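Local atomic coordinates of putative alpha/beta hydrolase (Desulfitobacterium hafniense, PDB entry 4RPC), a protein that is a putative alpha/beta hydrolase that probably cleaves a still unidentified substrate with a serine nucleophile. Residues Gln122-Thr130 / Leu187-Lys195; Ala199-Gly210 / Glu225-Phe236. All coordinates share one frame; numbering follows the deposited sequence.

Interaction 1 of 2, residues Gln122-Thr130 / Leu187-Lys195; sequences QYEGMGEMT and LAAYRYDLK
Gly-125 and Met-126, a selenomethionine, lie across the C-terminal end of helix 179-191, in a contact along which three waters supplement two direct hydrogen bonds, one weak. In this alpha/beta hydrolase fold the loop after strand 112-119 meets the last helix turn and the chain that follows it. Met-126 N donates to Tyr-190 O at 2.9 Å, nearly straight at 173°, while Gly-125 CA reaches the same oxygen at 3.5 Å in a CA-H...O contact. The Met-126 chain, bent at chi2 and chi3, runs alongside Tyr-190, CG against CB; its SE lies 4.4 Å from the ring centroid, an oblique Met-aromatic contact. Thr-130 CG2, anti to the backbone N, sits 3.8 Å above the centre of one guanidinium face of Arg-191, while OG1 turns back to Gly-127 O, which Thr-130 N also grips. Tyr-123 and Leu-194 lie side by side through CB, next to the weak bond from Leu-194 N to Tyr-123 O. Gln-122 NE2 binds Ser-96 OG, the presumed nucleophile, which places this end of the loop beside the probable active site; Gln-122 OE1 rests 3.7 Å from Ala-189 CB, and water 1 donates to Gln-122 O and Ala-189 O.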
loop_
_atom_site.group_PDB
_atom_site.type_symbol
_atom_site.label_atom_id
_atom_site.label_comp_id
_atom_site.label_asym_id
_atom_site.label_seq_id
_atom_site.Cartn_x
_atom_site.Cartn_y
_atom_site.Cartn_z
ATOM N N GLN A 122 3.462 7.633 0.647
ATOM C CA GLN A 122 3.759 8.957 0.127
ATOM C C GLN A 122 2.528 9.758 0.550
ATOM O O GLN A 122 1.436 9.360 0.240
ATOM C CB GLN A 122 3.971 8.899 -1.428
ATOM C CG GLN A 122 2.747 8.545 -2.361
ATOM C CD GLN A 122 2.412 7.002 -2.642
ATOM O OE1 GLN A 122 1.221 6.642 -2.897
ATOM N NE2 GLN A 122 3.454 6.104 -2.614
ATOM N N TYR A 123 2.684 10.817 1.348
ATOM C CA TYR A 123 1.508 11.466 1.976
ATOM C C TYR A 123 1.478 12.985 1.863
ATOM O O TYR A 123 0.725 13.657 2.575
ATOM C CB TYR A 123 1.401 11.101 3.456
ATOM C CG TYR A 123 1.679 9.657 3.772
ATOM C CD1 TYR A 123 0.642 8.681 3.768
ATOM C CD2 TYR A 123 2.959 9.252 4.094
ATOM C CE1 TYR A 123 0.896 7.347 4.069
ATOM C CE2 TYR A 123 3.216 7.909 4.358
ATOM C CZ TYR A 123 2.176 6.972 4.352
ATOM O OH TYR A 123 2.490 5.667 4.650
ATOM N N GLU A 124 2.237 13.512 0.934
ATOM C CA GLU A 124 2.455 14.959 0.844
ATOM C C GLU A 124 1.177 15.745 0.452
ATOM O O GLU A 124 0.749 16.703 1.148
ATOM C CB GLU A 124 3.564 15.215 -0.170
ATOM C CG GLU A 124 3.901 16.672 -0.387
ATOM C CD GLU A 124 4.568 17.280 0.832
ATOM O OE1 GLU A 124 5.787 17.034 1.049
ATOM O OE2 GLU A 124 3.863 17.988 1.578
ATOM N N GLY A 125 0.592 15.368 -0.667
ATOM C CA GLY A 125 -0.533 16.075 -1.208
ATOM C C GLY A 125 -0.126 17.121 -2.222
ATOM O O GLY A 125 0.184 18.209 -1.870
HETATM N N MSE A 126 -0.138 16.776 -3.486
HETATM C CA MSE A 126 0.422 17.605 -4.506
HETATM C C MSE A 126 -0.442 18.694 -5.073
HETATM O O MSE A 126 0.017 19.371 -5.955
HETATM C CB MSE A 126 0.772 16.789 -5.706
HETATM C CG MSE A 126 1.151 15.381 -5.441
HETATM SE SE MSE A 126 2.737 15.099 -6.467
HETATM C CE MSE A 126 3.676 15.584 -4.829
ATOM N N GLY A 127 -1.665 18.834 -4.633
ATOM C CA GLY A 127 -2.496 19.903 -5.119
ATOM C C GLY A 127 -2.550 19.895 -6.611
ATOM O O GLY A 127 -2.761 18.889 -7.204
ATOM N N GLU A 128 -2.338 21.031 -7.231
ATOM C CA GLU A 128 -2.524 21.066 -8.688
ATOM C C GLU A 128 -1.413 20.399 -9.520
ATOM O O GLU A 128 -1.645 20.196 -10.691
ATOM C CB GLU A 128 -2.816 22.482 -9.197
ATOM C CG GLU A 128 -4.208 23.005 -8.821
ATOM C CD GLU A 128 -5.351 22.295 -9.557
ATOM O OE1 GLU A 128 -5.372 22.249 -10.815
ATOM O OE2 GLU A 128 -6.255 21.792 -8.866
HETATM N N MSE A 129 -0.259 20.007 -8.938
HETATM C CA MSE A 129 0.714 19.152 -9.650
HETATM C C MSE A 129 0.265 17.678 -9.750
HETATM O O MSE A 129 0.888 16.848 -10.462
HETATM C CB MSE A 129 2.083 19.067 -8.955
HETATM C CG MSE A 129 2.911 20.290 -8.593
HETATM SE SE MSE A 129 3.556 21.312 -10.168
HETATM C CE MSE A 129 3.925 19.697 -11.198
ATOM N N THR A 130 -0.772 17.303 -9.008
ATOM C CA THR A 130 -1.266 15.912 -8.957
ATOM C C THR A 130 -1.454 15.338 -10.358
ATOM O O THR A 130 -1.018 14.229 -10.624
ATOM C CB THR A 130 -2.592 15.813 -8.229
ATOM O OG1 THR A 130 -2.444 16.215 -6.888
ATOM C CG2 THR A 130 -3.108 14.410 -8.206
ATOM N N LEU A 187 -4.116 9.597 -9.198
ATOM C CA LEU A 187 -4.587 10.921 -8.851
ATOM C C LEU A 187 -4.947 10.939 -7.358
ATOM O O LEU A 187 -4.566 11.873 -6.632
ATOM C CB LEU A 187 -5.758 11.375 -9.724
ATOM C CG LEU A 187 -5.494 11.554 -11.215
ATOM C CD1 LEU A 187 -6.773 11.517 -12.002
ATOM C CD2 LEU A 187 -4.750 12.875 -11.492
ATOM N N ALA A 188 -5.636 9.880 -6.920
ATOM C CA ALA A 188 -6.035 9.719 -5.516
ATOM C C ALA A 188 -4.808 9.663 -4.675
ATOM O O ALA A 188 -4.724 10.376 -3.701
ATOM C CB ALA A 188 -6.917 8.491 -5.269
ATOM N N ALA A 189 -3.860 8.815 -5.034
ATOM C CA ALA A 189 -2.594 8.743 -4.300
ATOM C C ALA A 189 -1.913 10.104 -4.124
ATOM O O ALA A 189 -1.635 10.506 -3.007
ATOM C CB ALA A 189 -1.664 7.788 -4.965
ATOM N N TYR A 190 -1.705 10.834 -5.222
ATOM C CA TYR A 190 -1.011 12.093 -5.199
ATOM C C TYR A 190 -1.793 13.249 -4.578
ATOM O O TYR A 190 -1.198 14.150 -4.106
ATOM C CB TYR A 190 -0.555 12.479 -6.626
ATOM C CG TYR A 190 0.632 11.685 -7.059
ATOM C CD1 TYR A 190 1.754 11.585 -6.244
ATOM C CD2 TYR A 190 0.649 11.046 -8.264
ATOM C CE1 TYR A 190 2.862 10.842 -6.632
ATOM C CE2 TYR A 190 1.729 10.282 -8.662
ATOM C CZ TYR A 190 2.831 10.182 -7.853
ATOM O OH TYR A 190 3.921 9.484 -8.258
ATOM N N ARG A 191 -3.116 13.213 -4.590
ATOM C CA ARG A 191 -3.955 14.223 -3.958
ATOM C C ARG A 191 -3.982 14.129 -2.438
ATOM O O ARG A 191 -4.088 15.144 -1.770
ATOM C CB ARG A 191 -5.400 14.082 -4.449
ATOM C CG ARG A 191 -6.287 15.254 -4.147
ATOM C CD ARG A 191 -6.300 16.285 -5.243
ATOM N NE ARG A 191 -6.639 15.695 -6.541
ATOM C CZ ARG A 191 -6.482 16.320 -7.715
ATOM N NH1 ARG A 191 -5.999 17.573 -7.751
ATOM N NH2 ARG A 191 -6.797 15.662 -8.869
ATOM N N TYR A 192 -3.913 12.912 -1.883
ATOM C CA TYR A 192 -4.074 12.725 -0.420
ATOM C C TYR A 192 -3.141 13.633 0.366
ATOM O O TYR A 192 -1.931 13.638 0.187
ATOM C CB TYR A 192 -3.836 11.281 -0.047
ATOM C CG TYR A 192 -4.251 10.888 1.369
ATOM C CD1 TYR A 192 -5.556 11.040 1.798
ATOM C CD2 TYR A 192 -3.362 10.335 2.238
ATOM C CE1 TYR A 192 -5.928 10.658 3.079
ATOM C CE2 TYR A 192 -3.715 9.976 3.521
ATOM C CZ TYR A 192 -5.003 10.107 3.950
ATOM O OH TYR A 192 -5.376 9.731 5.262
ATOM N N ASP A 193 -3.697 14.412 1.249
ATOM C CA ASP A 193 -2.881 15.288 2.068
ATOM C C ASP A 193 -3.077 14.971 3.554
ATOM O O ASP A 193 -4.055 15.383 4.175
ATOM C CB ASP A 193 -3.248 16.716 1.697
ATOM C CG ASP A 193 -2.414 17.770 2.406
ATOM O OD1 ASP A 193 -1.483 17.462 3.158
ATOM O OD2 ASP A 193 -2.768 18.941 2.229
ATOM N N LEU A 194 -2.149 14.211 4.112
ATOM C CA LEU A 194 -2.268 13.724 5.493
ATOM C C LEU A 194 -2.001 14.816 6.543
ATOM O O LEU A 194 -2.681 14.880 7.530
ATOM C CB LEU A 194 -1.290 12.580 5.717
ATOM C CG LEU A 194 -1.202 11.985 7.109
ATOM C CD1 LEU A 194 -2.582 11.544 7.510
ATOM C CD2 LEU A 194 -0.204 10.847 7.121
ATOM N N LYS A 195 -1.026 15.683 6.303
ATOM C CA LYS A 195 -0.706 16.752 7.242
ATOM C C LYS A 195 -1.923 17.601 7.540
ATOM O O LYS A 195 -2.145 17.954 8.700
ATOM C CB LYS A 195 0.425 17.647 6.694
ATOM C CG LYS A 195 0.811 18.798 7.615
ATOM C CD LYS A 195 2.329 18.939 7.755
ATOM C CE LYS A 195 2.715 20.265 8.399
ATOM N NZ LYS A 195 1.988 20.494 9.692
HETATM O O HOH W 1 -1.085 9.024 -0.834
HETATM O O HOH W 2 0.768 15.639 4.096
HETATM O O HOH W 3 -3.186 17.753 -2.738
#

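Interaction 2 of 2, residues Ala199-Gly210 / Glu225-Phe236; sequences ARVDARVSVLIG and EISRHPLDIYEF
Tyr-234 and Phe-236 turn a ring edge toward strand 204-210, which pairs in parallel with edge strand 232-236 in a beta-alpha-beta unit of the alpha/beta hydrolase sheet. Ser-206 CB meets the Tyr-234 edge, 3.6 Å from CE2, and Leu-208 runs beside Phe-236, CB to CE2, while its CD2 comes obliquely to Tyr-234. Helix 249-259 packs on this face, touching Leu-208 and Tyr-234. On the opposite face Ile-209 and Ile-233 cross, touching CD1 to CG2. Five backbone bonds zip the strands together. At the start of strand 204-210, Val-205 lies alongside Leu-231, CB to CD2 at 3.6 Å; ahead of it Val-201 and Ile-226 cross, CG1 to CG2. Two arginines meet at the outer end, guanidinium planes 80° apart: Arg-200 CB lies over one face of the Arg-228 guanidinium, toward its rim, and Arg-228 NH1 forms a salt bridge with Asp-202 OD1 at 2.6 Å; OD1 lies in that guanidinium plane, though the carboxylate is turned 63° away. Ser-227 OG, anti to its backbone nitrogen (chi1 -169°), donates to Ala-203 O at 3.0 Å and accepts from His-229 N in an ST turn. Arg-204, bound to Asn-115, packs CD on Asp-232 OD2; its charge pairing through NE is long, OD2 lying well out of the guanidinium plane. Water 5 joins Ser-206 OG, Asp-232 OD2 and Tyr-234 OH, donating to Asp-232 OD2 at 2.8 Å.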
loop_
_atom_site.group_PDB
_atom_site.type_symbol
_atom_site.label_atom_id
_atom_site.label_comp_id
_atom_site.label_asym_id
_atom_site.label_seq_id
_atom_site.Cartn_x
_atom_site.Cartn_y
_atom_site.Cartn_z
ATOM N N ALA A 199 -4.374 14.739 12.187
ATOM C CA ALA A 199 -4.898 13.479 12.664
ATOM C C ALA A 199 -4.070 12.918 13.821
ATOM O O ALA A 199 -2.986 13.394 14.130
ATOM C CB ALA A 199 -4.945 12.504 11.533
ATOM N N ARG A 200 -4.650 11.956 14.521
ATOM C CA ARG A 200 -3.964 11.254 15.618
ATOM C C ARG A 200 -4.405 9.829 15.474
ATOM O O ARG A 200 -5.575 9.569 15.327
ATOM C CB ARG A 200 -4.356 11.784 16.997
ATOM C CG ARG A 200 -3.762 13.154 17.361
ATOM C CD ARG A 200 -2.234 13.191 17.439
ATOM N NE ARG A 200 -1.773 12.796 18.773
ATOM C CZ ARG A 200 -0.540 12.402 19.106
ATOM N NH1 ARG A 200 0.431 12.315 18.212
ATOM N NH2 ARG A 200 -0.288 12.089 20.360
ATOM N N VAL A 201 -3.485 8.898 15.456
ATOM C CA VAL A 201 -3.926 7.524 15.489
ATOM C C VAL A 201 -3.456 6.762 16.738
ATOM O O VAL A 201 -2.377 7.004 17.273
ATOM C CB VAL A 201 -3.562 6.790 14.180
ATOM C CG1 VAL A 201 -3.940 7.649 12.975
ATOM C CG2 VAL A 201 -2.101 6.453 14.088
ATOM N N ASP A 202 -4.298 5.841 17.171
ATOM C CA ASP A 202 -3.999 4.957 18.277
ATOM C C ASP A 202 -3.060 3.829 17.869
ATOM O O ASP A 202 -2.291 3.368 18.678
ATOM C CB ASP A 202 -5.282 4.361 18.814
ATOM C CG ASP A 202 -6.072 5.341 19.637
ATOM O OD1 ASP A 202 -5.646 6.530 19.727
ATOM O OD2 ASP A 202 -7.109 4.906 20.207
ATOM N N ALA A 203 -3.099 3.437 16.609
ATOM C CA ALA A 203 -2.301 2.328 16.126
ATOM C C ALA A 203 -0.803 2.524 16.348
ATOM O O ALA A 203 -0.288 3.626 16.186
ATOM C CB ALA A 203 -2.565 2.109 14.653
ATOM N N ARG A 204 -0.097 1.449 16.678
ATOM C CA ARG A 204 1.345 1.494 16.595
ATOM C C ARG A 204 1.702 1.481 15.118
ATOM O O ARG A 204 1.200 0.666 14.372
ATOM C CB ARG A 204 1.956 0.265 17.202
ATOM C CG ARG A 204 3.468 0.272 17.067
ATOM C CD ARG A 204 4.076 -0.752 18.024
ATOM N NE ARG A 204 3.568 -2.081 17.681
ATOM C CZ ARG A 204 3.832 -3.202 18.354
ATOM N NH1 ARG A 204 4.628 -3.195 19.431
ATOM N NH2 ARG A 204 3.284 -4.333 17.927
ATOM N N VAL A 205 2.590 2.357 14.705
ATOM C CA VAL A 205 2.995 2.477 13.330
ATOM C C VAL A 205 4.403 1.883 13.130
ATOM O O VAL A 205 5.409 2.320 13.755
ATOM C CB VAL A 205 3.017 3.960 12.929
ATOM C CG1 VAL A 205 3.611 4.126 11.536
ATOM C CG2 VAL A 205 1.609 4.545 12.944
ATOM N N SER A 206 4.489 0.931 12.218
ATOM C CA SER A 206 5.761 0.446 11.766
ATOM C C SER A 206 5.909 0.829 10.278
ATOM O O SER A 206 5.006 0.566 9.451
ATOM C CB SER A 206 5.798 -1.055 11.959
ATOM O OG SER A 206 5.295 -1.387 13.269
ATOM N N VAL A 207 7.051 1.421 9.942
ATOM C CA VAL A 207 7.405 1.799 8.581
ATOM C C VAL A 207 8.505 0.896 7.983
ATOM O O VAL A 207 9.631 0.781 8.544
ATOM C CB VAL A 207 7.944 3.229 8.600
ATOM C CG1 VAL A 207 7.922 3.852 7.195
ATOM C CG2 VAL A 207 7.129 4.078 9.548
ATOM N N LEU A 208 8.202 0.267 6.852
ATOM C CA LEU A 208 9.201 -0.468 6.096
ATOM C C LEU A 208 9.796 0.476 5.033
ATOM O O LEU A 208 9.082 1.143 4.272
ATOM C CB LEU A 208 8.639 -1.729 5.467
ATOM C CG LEU A 208 7.524 -2.462 6.188
ATOM C CD1 LEU A 208 7.582 -3.951 5.901
ATOM C CD2 LEU A 208 7.383 -2.235 7.668
ATOM N N ILE A 209 11.121 0.535 5.025
ATOM C CA ILE A 209 11.883 1.405 4.149
ATOM C C ILE A 209 12.959 0.566 3.430
ATOM O O ILE A 209 13.706 -0.153 4.071
ATOM C CB ILE A 209 12.586 2.518 4.977
ATOM C CG1 ILE A 209 11.560 3.394 5.728
ATOM C CG2 ILE A 209 13.473 3.366 4.065
ATOM C CD1 ILE A 209 12.151 4.368 6.721
ATOM N N GLY A 210 12.992 0.653 2.103
ATOM C CA GLY A 210 14.076 0.109 1.308
ATOM C C GLY A 210 15.245 1.076 1.337
ATOM O O GLY A 210 15.085 2.259 1.030
ATOM N N GLU A 225 4.364 12.383 14.524
ATOM C CA GLU A 225 3.473 13.296 15.222
ATOM C C GLU A 225 2.014 12.844 15.161
ATOM O O GLU A 225 1.203 13.236 15.983
ATOM C CB GLU A 225 3.612 14.717 14.698
ATOM C CG GLU A 225 2.967 14.994 13.349
ATOM C CD GLU A 225 3.305 16.381 12.811
ATOM O OE1 GLU A 225 3.873 17.172 13.586
ATOM O OE2 GLU A 225 3.009 16.688 11.622
ATOM N N ILE A 226 1.682 11.987 14.219
ATOM C CA ILE A 226 0.347 11.425 14.143
ATOM C C ILE A 226 0.110 10.303 15.179
ATOM O O ILE A 226 -0.968 10.238 15.785
ATOM C CB ILE A 226 0.071 10.967 12.687
ATOM C CG1 ILE A 226 -0.127 12.218 11.866
ATOM C CG2 ILE A 226 -1.180 10.089 12.546
ATOM C CD1 ILE A 226 -0.415 11.912 10.447
ATOM N N SER A 227 1.080 9.411 15.360
ATOM C CA SER A 227 0.863 8.283 16.255
ATOM C C SER A 227 0.912 8.812 17.698
ATOM O O SER A 227 1.692 9.654 17.988
ATOM C CB SER A 227 1.870 7.141 16.052
ATOM O OG SER A 227 1.441 5.965 16.787
ATOM N N ARG A 228 0.013 8.338 18.552
ATOM C CA ARG A 228 0.150 8.523 19.999
ATOM C C ARG A 228 1.248 7.611 20.603
ATOM O O ARG A 228 1.384 7.574 21.811
ATOM C CB ARG A 228 -1.163 8.188 20.726
ATOM C CG ARG A 228 -2.427 8.828 20.179
ATOM C CD ARG A 228 -3.514 8.927 21.254
ATOM N NE ARG A 228 -4.379 10.111 21.057
ATOM C CZ ARG A 228 -5.532 10.138 20.377
ATOM N NH1 ARG A 228 -6.031 9.052 19.798
ATOM N NH2 ARG A 228 -6.197 11.274 20.266
ATOM N N HIS A 229 1.958 6.825 19.794
ATOM C CA HIS A 229 3.022 5.943 20.264
ATOM C C HIS A 229 4.249 6.086 19.390
ATOM O O HIS A 229 4.138 6.504 18.225
ATOM C CB HIS A 229 2.534 4.479 20.260
ATOM C CG HIS A 229 1.226 4.282 20.968
ATOM N ND1 HIS A 229 0.089 3.827 20.335
ATOM C CD2 HIS A 229 0.867 4.513 22.248
ATOM C CE1 HIS A 229 -0.914 3.781 21.200
ATOM N NE2 HIS A 229 -0.466 4.184 22.367
ATOM N N PRO A 230 5.436 5.741 19.921
ATOM C CA PRO A 230 6.637 5.873 19.086
ATOM C C PRO A 230 6.596 4.944 17.859
ATOM O O PRO A 230 5.955 3.890 17.908
ATOM C CB PRO A 230 7.790 5.492 20.044
ATOM C CG PRO A 230 7.273 5.770 21.432
ATOM C CD PRO A 230 5.782 5.459 21.347
ATOM N N LEU A 231 7.288 5.355 16.802
ATOM C CA LEU A 231 7.397 4.612 15.579
ATOM C C LEU A 231 8.411 3.515 15.682
ATOM O O LEU A 231 9.477 3.737 16.256
ATOM C CB LEU A 231 7.927 5.492 14.445
ATOM C CG LEU A 231 7.101 6.684 14.008
ATOM C CD1 LEU A 231 7.681 7.298 12.738
ATOM C CD2 LEU A 231 5.649 6.262 13.831
ATOM N N ASP A 232 8.133 2.394 15.023
ATOM C CA ASP A 232 9.136 1.376 14.756
ATOM C C ASP A 232 9.515 1.412 13.277
ATOM O O ASP A 232 8.644 1.353 12.383
ATOM C CB ASP A 232 8.595 -0.016 15.135
ATOM C CG ASP A 232 8.236 -0.120 16.641
ATOM O OD1 ASP A 232 9.006 0.355 17.498
ATOM O OD2 ASP A 232 7.159 -0.657 16.980
ATOM N N ILE A 233 10.810 1.515 13.008
ATOM C CA ILE A 233 11.325 1.551 11.628
ATOM C C ILE A 233 12.056 0.277 11.269
ATOM O O ILE A 233 12.953 -0.147 11.973
ATOM C CB ILE A 233 12.370 2.677 11.370
ATOM C CG1 ILE A 233 11.761 4.093 11.449
ATOM C CG2 ILE A 233 13.009 2.468 9.984
ATOM C CD1 ILE A 233 11.339 4.511 12.828
ATOM N N TYR A 234 11.722 -0.265 10.106
ATOM C CA TYR A 234 12.348 -1.481 9.597
ATOM C C TYR A 234 13.034 -1.145 8.276
ATOM O O TYR A 234 12.369 -0.819 7.319
ATOM C CB TYR A 234 11.294 -2.570 9.449
ATOM C CG TYR A 234 10.673 -2.925 10.775
ATOM C CD1 TYR A 234 11.319 -3.823 11.642
ATOM C CD2 TYR A 234 9.470 -2.338 11.211
ATOM C CE1 TYR A 234 10.752 -4.168 12.850
ATOM C CE2 TYR A 234 8.924 -2.674 12.419
ATOM C CZ TYR A 234 9.580 -3.588 13.225
ATOM O OH TYR A 234 9.053 -3.928 14.424
ATOM N N GLU A 235 14.370 -1.221 8.263
ATOM C CA GLU A 235 15.205 -0.831 7.135
ATOM C C GLU A 235 15.555 -2.120 6.379
ATOM O O GLU A 235 15.917 -3.089 7.001
ATOM C CB GLU A 235 16.482 -0.153 7.645
ATOM C CG GLU A 235 16.329 0.612 8.970
ATOM C CD GLU A 235 17.099 1.947 9.060
ATOM O OE1 GLU A 235 18.363 1.972 8.966
ATOM O OE2 GLU A 235 16.407 2.981 9.247
ATOM N N PHE A 236 15.442 -2.145 5.052
ATOM C CA PHE A 236 15.871 -3.321 4.279
ATOM C C PHE A 236 16.927 -2.846 3.314
ATOM O O PHE A 236 16.637 -1.976 2.464
ATOM C CB PHE A 236 14.674 -3.947 3.558
ATOM C CG PHE A 236 13.640 -4.489 4.490
ATOM C CD1 PHE A 236 13.749 -5.775 4.983
ATOM C CD2 PHE A 236 12.572 -3.707 4.900
ATOM C CE1 PHE A 236 12.792 -6.301 5.868
ATOM C CE2 PHE A 236 11.603 -4.217 5.776
ATOM C CZ PHE A 236 11.721 -5.512 6.264
HETATM O O HOH W 4 3.543 4.149 16.656
HETATM O O HOH W 5 6.770 -2.786 15.258
#

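From the N terminus, the chain leaves strand 112-119, enters 122-130 and passes through the largely helical excursion 131-186 before 187-195 returns against the starting loop, so interaction 1 closes that excursion. The linker then leads directly into 199-210, and interaction 2 closes the shorter loop through helix 220-226 to strand 232-236. The two are in series, neither nested nor crossed. Interaction 1 ties the base of the helical insertion to the loop beside the presumed nucleophile; interaction 2 adds the edge strand to the central sheet. Their centres lie about 20 Å apart, yet they touch where Leu-194 CG packs on Ile-226 CD1 at 3.4 Å.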